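Local coordinates for protein fimbrin (Schizosaccharomyces pombe, PDB 1RT8) that binds and crosslinks actin filaments, associates with actin structures that develop and maintain cell polarity, and takes part in cytokinesis, mating and spore formation, at residues A[444-448]-A[476-481]; A[451-456]-A[480-484]; A[470-475]-A[492-496]. One frame throughout, in Å; residues are numbered along the deposited sequence.

Contact 1 of 3, residues A[444-448]-A[476-481]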
loop_
_atom_site.group_PDB
_atom_site.type_symbol
_atom_site.label_atom_id
_atom_site.label_comp_id
_atom_site.label_asym_id
_atom_site.label_seq_id
_atom_site.Cartn_x
_atom_site.Cartn_y
_atom_site.Cartn_z
ATOM N N VAL A 444 -15.582 1.521 18.586
ATOM C CA VAL A 444 -15.622 1.108 17.184
ATOM C C VAL A 444 -16.030 -0.356 17.023
ATOM O O VAL A 444 -16.717 -0.709 16.067
ATOM C CB VAL A 444 -14.282 1.386 16.439
ATOM C CG1 VAL A 444 -14.045 2.902 16.377
ATOM C CG2 VAL A 444 -13.105 0.668 17.121
ATOM N N LEU A 445 -15.627 -1.206 17.962
ATOM C CA LEU A 445 -16.018 -2.609 17.904
ATOM C C LEU A 445 -17.537 -2.716 18.185
ATOM O O LEU A 445 -18.224 -3.551 17.591
ATOM C CB LEU A 445 -15.199 -3.431 18.907
ATOM C CG LEU A 445 -13.724 -3.603 18.519
ATOM C CD1 LEU A 445 -12.932 -4.177 19.675
ATOM C CD2 LEU A 445 -13.618 -4.515 17.301
ATOM N N ASP A 446 -18.060 -1.858 19.063
ATOM C CA ASP A 446 -19.502 -1.855 19.357
ATOM C C ASP A 446 -20.305 -1.404 18.133
ATOM O O ASP A 446 -21.400 -1.914 17.871
ATOM C CB ASP A 446 -19.840 -0.913 20.518
ATOM C CG ASP A 446 -19.471 -1.486 21.865
ATOM O OD1 ASP A 446 -19.234 -2.705 21.954
ATOM O OD2 ASP A 446 -19.428 -0.710 22.837
ATOM N N VAL A 447 -19.773 -0.428 17.398
ATOM C CA VAL A 447 -20.451 0.056 16.198
ATOM C C VAL A 447 -20.566 -1.116 15.223
ATOM O O VAL A 447 -21.631 -1.375 14.662
ATOM C CB VAL A 447 -19.655 1.179 15.515
ATOM C CG1 VAL A 447 -20.329 1.572 14.211
ATOM C CG2 VAL A 447 -19.558 2.388 16.439
ATOM N N LEU A 448 -19.457 -1.825 15.035
ATOM C CA LEU A 448 -19.414 -2.965 14.128
ATOM C C LEU A 448 -20.355 -4.064 14.601
ATOM O O LEU A 448 -20.956 -4.784 13.790
ATOM C CB LEU A 448 -17.977 -3.491 14.028
ATOM C CG LEU A 448 -16.999 -2.581 13.269
ATOM C CD1 LEU A 448 -15.553 -2.878 13.634
ATOM C CD2 LEU A 448 -17.213 -2.778 11.788
ATOM N N LEU A 476 -8.479 -5.122 15.210
ATOM C CA LEU A 476 -9.540 -6.102 15.025
ATOM C C LEU A 476 -10.716 -5.411 14.339
ATOM O O LEU A 476 -11.315 -5.960 13.425
ATOM C CB LEU A 476 -9.994 -6.664 16.379
ATOM C CG LEU A 476 -11.207 -7.600 16.342
ATOM C CD1 LEU A 476 -10.857 -8.861 15.563
ATOM C CD2 LEU A 476 -11.639 -7.949 17.769
ATOM N N ALA A 477 -11.037 -4.200 14.789
ATOM C CA ALA A 477 -12.142 -3.439 14.213
ATOM C C ALA A 477 -11.903 -3.170 12.728
ATOM O O ALA A 477 -12.805 -3.352 11.903
ATOM C CB ALA A 477 -12.323 -2.112 14.970
ATOM N N ILE A 478 -10.690 -2.737 12.384
ATOM C CA ILE A 478 -10.365 -2.455 10.984
ATOM C C ILE A 478 -10.489 -3.693 10.099
ATOM O O ILE A 478 -11.029 -3.614 8.999
ATOM C CB ILE A 478 -8.946 -1.860 10.843
ATOM C CG1 ILE A 478 -8.932 -0.439 11.416
ATOM C CG2 ILE A 478 -8.513 -1.877 9.379
ATOM C CD1 ILE A 478 -7.561 0.202 11.471
ATOM N N SER A 479 -9.993 -4.833 10.573
ATOM C CA SER A 479 -10.081 -6.067 9.800
ATOM C C SER A 479 -11.539 -6.533 9.666
ATOM O O SER A 479 -11.928 -7.114 8.647
ATOM C CB SER A 479 -9.239 -7.173 10.458
ATOM O OG SER A 479 -7.847 -6.870 10.409
ATOM N N ILE A 480 -12.345 -6.295 10.696
ATOM C CA ILE A 480 -13.747 -6.701 10.636
ATOM C C ILE A 480 -14.474 -5.816 9.618
ATOM O O ILE A 480 -15.315 -6.280 8.850
ATOM C CB ILE A 480 -14.441 -6.564 12.015
ATOM C CG1 ILE A 480 -13.911 -7.634 12.985
ATOM C CG2 ILE A 480 -15.960 -6.684 11.850
ATOM C CD1 ILE A 480 -14.525 -7.564 14.390
ATOM N N ALA A 481 -14.146 -4.535 9.628
ATOM C CA ALA A 481 -14.765 -3.593 8.706
ATOM C C ALA A 481 -14.398 -3.992 7.279
ATOM O O ALA A 481 -15.222 -3.935 6.368
ATOM C CB ALA A 481 -14.290 -2.156 9.023
#

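Contact 2 of 3, residues A[451-456]-A[480-484]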
loop_
_atom_site.group_PDB
_atom_site.type_symbol
_atom_site.label_atom_id
_atom_site.label_comp_id
_atom_site.label_asym_id
_atom_site.label_seq_id
_atom_site.Cartn_x
_atom_site.Cartn_y
_atom_site.Cartn_z
ATOM N N ILE A 451 -23.736 -3.332 13.448
ATOM C CA ILE A 451 -23.933 -3.564 12.017
ATOM C C ILE A 451 -24.114 -5.045 11.723
ATOM O O ILE A 451 -24.984 -5.432 10.943
ATOM C CB ILE A 451 -22.736 -3.029 11.211
ATOM C CG1 ILE A 451 -22.637 -1.513 11.388
ATOM C CG2 ILE A 451 -22.892 -3.349 9.724
ATOM C CD1 ILE A 451 -21.444 -0.909 10.682
ATOM N N LYS A 452 -23.281 -5.862 12.357
ATOM C CA LYS A 452 -23.322 -7.307 12.191
ATOM C C LYS A 452 -22.829 -7.912 13.507
ATOM O O LYS A 452 -21.624 -8.056 13.722
ATOM C CB LYS A 452 -22.405 -7.719 11.038
ATOM C CG LYS A 452 -22.386 -9.211 10.757
ATOM C CD LYS A 452 -23.698 -9.698 10.156
ATOM C CE LYS A 452 -23.617 -11.191 9.846
ATOM N NZ LYS A 452 -24.825 -11.725 9.169
ATOM N N SER A 453 -23.762 -8.266 14.385
ATOM C CA SER A 453 -23.398 -8.808 15.689
ATOM C C SER A 453 -22.525 -10.052 15.615
ATOM O O SER A 453 -21.618 -10.209 16.420
ATOM C CB SER A 453 -24.655 -9.114 16.507
ATOM O OG SER A 453 -25.460 -10.066 15.836
ATOM N N GLU A 454 -22.781 -10.919 14.643
ATOM C CA GLU A 454 -22.009 -12.151 14.507
ATOM C C GLU A 454 -20.512 -11.924 14.302
ATOM O O GLU A 454 -19.701 -12.769 14.665
ATOM C CB GLU A 454 -22.544 -13.000 13.347
ATOM C CG GLU A 454 -23.983 -13.493 13.502
ATOM C CD GLU A 454 -25.014 -12.372 13.426
ATOM O OE1 GLU A 454 -24.782 -11.382 12.695
ATOM O OE2 GLU A 454 -26.070 -12.491 14.083
ATOM N N TYR A 455 -20.144 -10.781 13.733
ATOM C CA TYR A 455 -18.741 -10.501 13.475
ATOM C C TYR A 455 -17.935 -10.053 14.678
ATOM O O TYR A 455 -16.709 -10.069 14.634
ATOM C CB TYR A 455 -18.611 -9.445 12.378
ATOM C CG TYR A 455 -18.860 -9.964 10.983
ATOM C CD1 TYR A 455 -19.300 -11.268 10.770
ATOM C CD2 TYR A 455 -18.631 -9.155 9.872
ATOM C CE1 TYR A 455 -19.503 -11.754 9.487
ATOM C CE2 TYR A 455 -18.830 -9.629 8.590
ATOM C CZ TYR A 455 -19.265 -10.927 8.397
ATOM O OH TYR A 455 -19.459 -11.397 7.114
ATOM N N VAL A 456 -18.611 -9.644 15.743
ATOM C CA VAL A 456 -17.909 -9.167 16.919
ATOM C C VAL A 456 -18.091 -10.092 18.118
ATOM O O VAL A 456 -19.144 -10.114 18.760
ATOM C CB VAL A 456 -18.371 -7.745 17.280
ATOM C CG1 VAL A 456 -17.618 -7.251 18.511
ATOM C CG2 VAL A 456 -18.134 -6.794 16.074
ATOM N N ILE A 480 -12.345 -6.295 10.696
ATOM C CA ILE A 480 -13.747 -6.701 10.636
ATOM C C ILE A 480 -14.474 -5.816 9.618
ATOM O O ILE A 480 -15.315 -6.280 8.850
ATOM C CB ILE A 480 -14.441 -6.564 12.015
ATOM C CG1 ILE A 480 -13.911 -7.634 12.985
ATOM C CG2 ILE A 480 -15.960 -6.684 11.850
ATOM C CD1 ILE A 480 -14.525 -7.564 14.390
ATOM N N ALA A 481 -14.146 -4.535 9.628
ATOM C CA ALA A 481 -14.765 -3.593 8.706
ATOM C C ALA A 481 -14.398 -3.992 7.279
ATOM O O ALA A 481 -15.222 -3.935 6.368
ATOM C CB ALA A 481 -14.290 -2.156 9.023
ATOM N N ARG A 482 -13.164 -4.437 7.085
ATOM C CA ARG A 482 -12.733 -4.843 5.762
ATOM C C ARG A 482 -13.460 -6.110 5.338
ATOM O O ARG A 482 -13.754 -6.286 4.152
ATOM C CB ARG A 482 -11.207 -5.018 5.722
ATOM C CG ARG A 482 -10.497 -3.664 5.678
ATOM C CD ARG A 482 -8.983 -3.739 5.839
ATOM N NE ARG A 482 -8.398 -2.403 5.729
ATOM C CZ ARG A 482 -7.190 -2.071 6.169
ATOM N NH1 ARG A 482 -6.424 -2.981 6.759
ATOM N NH2 ARG A 482 -6.755 -0.821 6.029
ATOM N N LYS A 483 -13.768 -6.977 6.302
ATOM C CA LYS A 483 -14.493 -8.211 5.991
ATOM C C LYS A 483 -15.903 -7.851 5.500
ATOM O O LYS A 483 -16.515 -8.592 4.734
ATOM C CB LYS A 483 -14.607 -9.118 7.228
ATOM C CG LYS A 483 -15.260 -10.472 6.917
ATOM C CD LYS A 483 -15.872 -11.156 8.159
ATOM C CE LYS A 483 -14.835 -11.628 9.154
ATOM N NZ LYS A 483 -15.393 -12.638 10.115
ATOM N N LEU A 484 -16.418 -6.716 5.958
ATOM C CA LEU A 484 -17.744 -6.255 5.544
ATOM C C LEU A 484 -17.693 -5.507 4.200
ATOM O O LEU A 484 -18.735 -5.147 3.637
ATOM C CB LEU A 484 -18.339 -5.330 6.605
ATOM C CG LEU A 484 -18.836 -5.930 7.925
ATOM C CD1 LEU A 484 -19.048 -4.800 8.911
ATOM C CD2 LEU A 484 -20.128 -6.709 7.718
HETATM O O HOH W 1 -19.038 -9.484 4.678
#

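Contact 3 of 3, residues A[470-475]-A[492-496]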
loop_
_atom_site.group_PDB
_atom_site.type_symbol
_atom_site.label_atom_id
_atom_site.label_comp_id
_atom_site.label_asym_id
_atom_site.label_seq_id
_atom_site.Cartn_x
_atom_site.Cartn_y
_atom_site.Cartn_z
ATOM N N ALA A 470 -5.553 -1.397 23.373
ATOM C CA ALA A 470 -6.389 -0.539 22.542
ATOM C C ALA A 470 -6.081 -0.790 21.067
ATOM O O ALA A 470 -6.992 -0.975 20.264
ATOM C CB ALA A 470 -6.159 0.920 22.888
ATOM N N ILE A 471 -4.794 -0.814 20.718
ATOM C CA ILE A 471 -4.384 -1.050 19.333
ATOM C C ILE A 471 -4.905 -2.387 18.809
ATOM O O ILE A 471 -5.264 -2.497 17.636
ATOM C CB ILE A 471 -2.840 -0.996 19.175
ATOM C CG1 ILE A 471 -2.364 0.458 19.116
ATOM C CG2 ILE A 471 -2.416 -1.672 17.873
ATOM C CD1 ILE A 471 -2.744 1.284 20.307
ATOM N N GLN A 472 -4.943 -3.406 19.668
ATOM C CA GLN A 472 -5.453 -4.713 19.257
ATOM C C GLN A 472 -6.953 -4.611 18.958
ATOM O O GLN A 472 -7.453 -5.229 18.015
ATOM C CB GLN A 472 -5.208 -5.745 20.358
ATOM C CG GLN A 472 -3.739 -5.924 20.683
ATOM C CD GLN A 472 -3.498 -6.866 21.842
ATOM O OE1 GLN A 472 -2.359 -7.055 22.267
ATOM N NE2 GLN A 472 -4.568 -7.462 22.362
ATOM N N ASN A 473 -7.670 -3.834 19.765
ATOM C CA ASN A 473 -9.102 -3.650 19.543
ATOM C C ASN A 473 -9.306 -2.928 18.205
ATOM O O ASN A 473 -10.160 -3.310 17.404
ATOM C CB ASN A 473 -9.732 -2.808 20.665
ATOM C CG ASN A 473 -10.066 -3.623 21.905
ATOM O OD1 ASN A 473 -10.127 -4.850 21.862
ATOM N ND2 ASN A 473 -10.313 -2.934 23.013
ATOM N N ALA A 474 -8.509 -1.890 17.977
ATOM C CA ALA A 474 -8.598 -1.103 16.751
ATOM C C ALA A 474 -8.231 -1.917 15.514
ATOM O O ALA A 474 -8.886 -1.805 14.474
ATOM C CB ALA A 474 -7.705 0.136 16.857
ATOM N N ARG A 475 -7.196 -2.745 15.633
ATOM C CA ARG A 475 -6.740 -3.588 14.532
ATOM C C ARG A 475 -7.804 -4.623 14.182
ATOM O O ARG A 475 -8.005 -4.969 13.012
ATOM C CB ARG A 475 -5.436 -4.293 14.924
ATOM C CG ARG A 475 -4.818 -5.141 13.823
ATOM C CD ARG A 475 -3.448 -5.648 14.244
ATOM N NE ARG A 475 -2.504 -4.549 14.427
ATOM C CZ ARG A 475 -1.623 -4.470 15.422
ATOM N NH1 ARG A 475 -1.560 -5.426 16.338
ATOM N NH2 ARG A 475 -0.799 -3.435 15.497
ATOM N N PRO A 492 -4.701 1.370 13.052
ATOM C CA PRO A 492 -5.233 1.280 14.411
ATOM C C PRO A 492 -4.879 2.492 15.278
ATOM O O PRO A 492 -5.714 3.018 16.026
ATOM C CB PRO A 492 -4.605 -0.006 14.935
ATOM C CG PRO A 492 -4.519 -0.862 13.693
ATOM C CD PRO A 492 -4.016 0.123 12.661
ATOM N N GLU A 493 -3.637 2.939 15.161
ATOM C CA GLU A 493 -3.153 4.056 15.949
ATOM C C GLU A 493 -3.952 5.343 15.758
ATOM O O GLU A 493 -3.993 6.188 16.646
ATOM C CB GLU A 493 -1.674 4.307 15.639
ATOM C CG GLU A 493 -1.426 4.928 14.284
ATOM C CD GLU A 493 0.022 5.316 14.091
ATOM O OE1 GLU A 493 0.813 4.470 13.624
ATOM O OE2 GLU A 493 0.372 6.464 14.420
ATOM N N ASP A 494 -4.590 5.503 14.607
ATOM C CA ASP A 494 -5.371 6.713 14.379
ATOM C C ASP A 494 -6.617 6.741 15.269
ATOM O O ASP A 494 -7.074 7.811 15.692
ATOM C CB ASP A 494 -5.736 6.824 12.901
ATOM C CG ASP A 494 -4.508 6.938 12.016
ATOM O OD1 ASP A 494 -3.601 7.729 12.364
ATOM O OD2 ASP A 494 -4.446 6.250 10.974
ATOM N N ILE A 495 -7.164 5.562 15.556
ATOM C CA ILE A 495 -8.325 5.462 16.434
ATOM C C ILE A 495 -7.867 5.589 17.901
ATOM O O ILE A 495 -8.450 6.350 18.678
ATOM C CB ILE A 495 -9.054 4.109 16.226
ATOM C CG1 ILE A 495 -9.788 4.122 14.877
ATOM C CG2 ILE A 495 -10.017 3.838 17.376
ATOM C CD1 ILE A 495 -10.369 2.772 14.499
ATOM N N VAL A 496 -6.816 4.859 18.269
ATOM C CA VAL A 496 -6.295 4.905 19.643
ATOM C C VAL A 496 -5.915 6.337 20.058
ATOM O O VAL A 496 -6.152 6.747 21.202
ATOM C CB VAL A 496 -5.071 3.963 19.809
ATOM C CG1 VAL A 496 -4.441 4.135 21.201
ATOM C CG2 VAL A 496 -5.511 2.523 19.608
#

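Contact 1 of 3, residues A[444-448]-A[476-481]
With CG of Leu445 and CG of Leu448 both anti to their own carbonyl carbons (chi1 -71° in each), the two leucines of helix 442-451 send their branched ends across to helix 467-483, where they close on Ala477 from two directions. The pairing belongs to the helical core of the fourth calponin-homology domain, an all-helical fold. The short axes approach to 9.5 Å with an angle of 25° between their chain directions, a nearly parallel packing in which small residues of one helix receive large ones of the other. Ala477 is the clearest case: its methyl points at the opposite helix and meets three side chains. Leu445 CD2 rests on Ala477 CB at 3.6 Å, while Leu448 CD1 reaches the same methyl and also lies 3.3 Å from Ala477 O, touching the backbone one turn before Ala481. Val444 adds its CG2, the branch held between its backbone N and carbonyl carbon. Leu448 thus works with both branches, because CD2 turns the other way, to Ala481 and to CG2 of Ile480. At the other flank, Leu445 CD2 meets Leu476 CD2, 4.0 Å away. Every touching residue is buried, the side-chain contacts are all apolar, and van der Waals fit carries the pairing. Helix 500-511 closes the bundle nearby, Phe506 lying against Val444 and Leu510 against both Leu448 and Ala481. The Leu448 fork finishes on the second alanine, with CD2 4.1 Å from Ala481 CB.

Contact 2 of 3, residues A[451-456]-A[480-484]
The Tyr455 ring is sandwiched between two lysine chains: Lys452 CG lies 3.6 Å above one face, toward the rim, and Lys483 CD covers the opposite face, while a water sits in plane at the edge. This joins the short 3-10 segment 453-455, which follows helix 442-451 in the fourth calponin-homology domain, to the C-terminal end of helix 467-483. Two interactions share the Lys483 face. CD makes a CH-pi contact, and the bend at chi3 (-69°) brings the chain back over the ring, placing NZ 4.3 Å from the ring centroid and 15° off the normal, the geometry of a cation-pi pair. Leu484 approaches the ring obliquely; its CD2 comes to 3.3 Å from Tyr455 CE2, and its other branch reaches toward CG2 of Ile451. On the backbone side, Ile480 CD1 packs against Tyr455 O, and the Ile480 and Val456 side chains cross at about a right angle. The phenol oxygen has two partners, the water and Glu87 OE2; the glutamate comes from helix 82-99 of the first calponin-homology domain, so the tyrosine helps join the fourth domain to the first. The Glu87 side chain also touches Lys483, whose NZ makes a weak hydrogen bond to Val70 O. The water donates to both Tyr455 OH and Lys483 O, the latter at 2.7 Å.

Contact 3 of 3, residues A[470-475]-A[492-496]
Ala474 meets Pro492 where the backbones of this helix pair come closest; buried Ala470, Ala474 and Ile495 make up its inner side, and Ile471, Arg475, Pro492 and Val496, all partly exposed, its outer side. Within the fourth calponin-homology domain, the short helix 492-496 packs across the N-terminal half of the long helix 467-483, the short axes standing 8.3 Å apart with their directions 121° from each other. Such a close approach depends on small side chains: CA atoms of Ala474 and Pro492 are 4.7 Å apart, and the Ala474 methyl points into the short helix. It meets Pro492 CB at 3.7 Å and also lies near Pro492 O, an oxygen already gripped by the backbone N-H groups of Ile495 and Val496 in the first turn. Ile495 adds its CB from farther off, at 4.2 Å from Ala474 CB, while its far end turns into the interior, where it touches Val444. Ala470, one turn earlier, plays the same part with Val496: its CB and Val496 CG2 are 3.7 Å apart, and CG1 of that valine approaches the same methyl. Toward the outer side exposure rises, although distances stay short. Ile471 crosses Pro492 at about a right angle, CG2 against ring CB at 4.0 Å. Arg475 contributes chiefly CA and CB: with CG anti to its backbone N (chi1 -177°), the chain heads off past the proline, and its guanidinium has a weak, long ion pair with Asp64. Beyond the pair, salt bridges of Asp494 to Arg285 and Arg499 tie the short helix to helix 282-296 and to the approach to helix 500-511. Pro492 CG, the ring atom turned to Arg475, lies 3.6 Å from Arg475 CA.

In the fold
Helix 467-483 runs through all three contacts: its early turns carry contact 3, its later turns contact 1, and its C-terminal end contact 2. Contact 1 is the core, with every touching residue buried and only apolar side-chain chemistry; contacts 2 and 3 are partly buried. Contacts 1 and 2 share Ile480 and lie with centres about 6 Å apart, Val456 CG2 packing on Leu445 O at 3.6 Å. Contact 3 joins contact 1 through Val444 and Ile495, but does not touch contact 2. The chemistry follows place: methyl packing inside, alanine against proline at the crossing helix, and a cation-pi pair with water where the domain meets its neighbour.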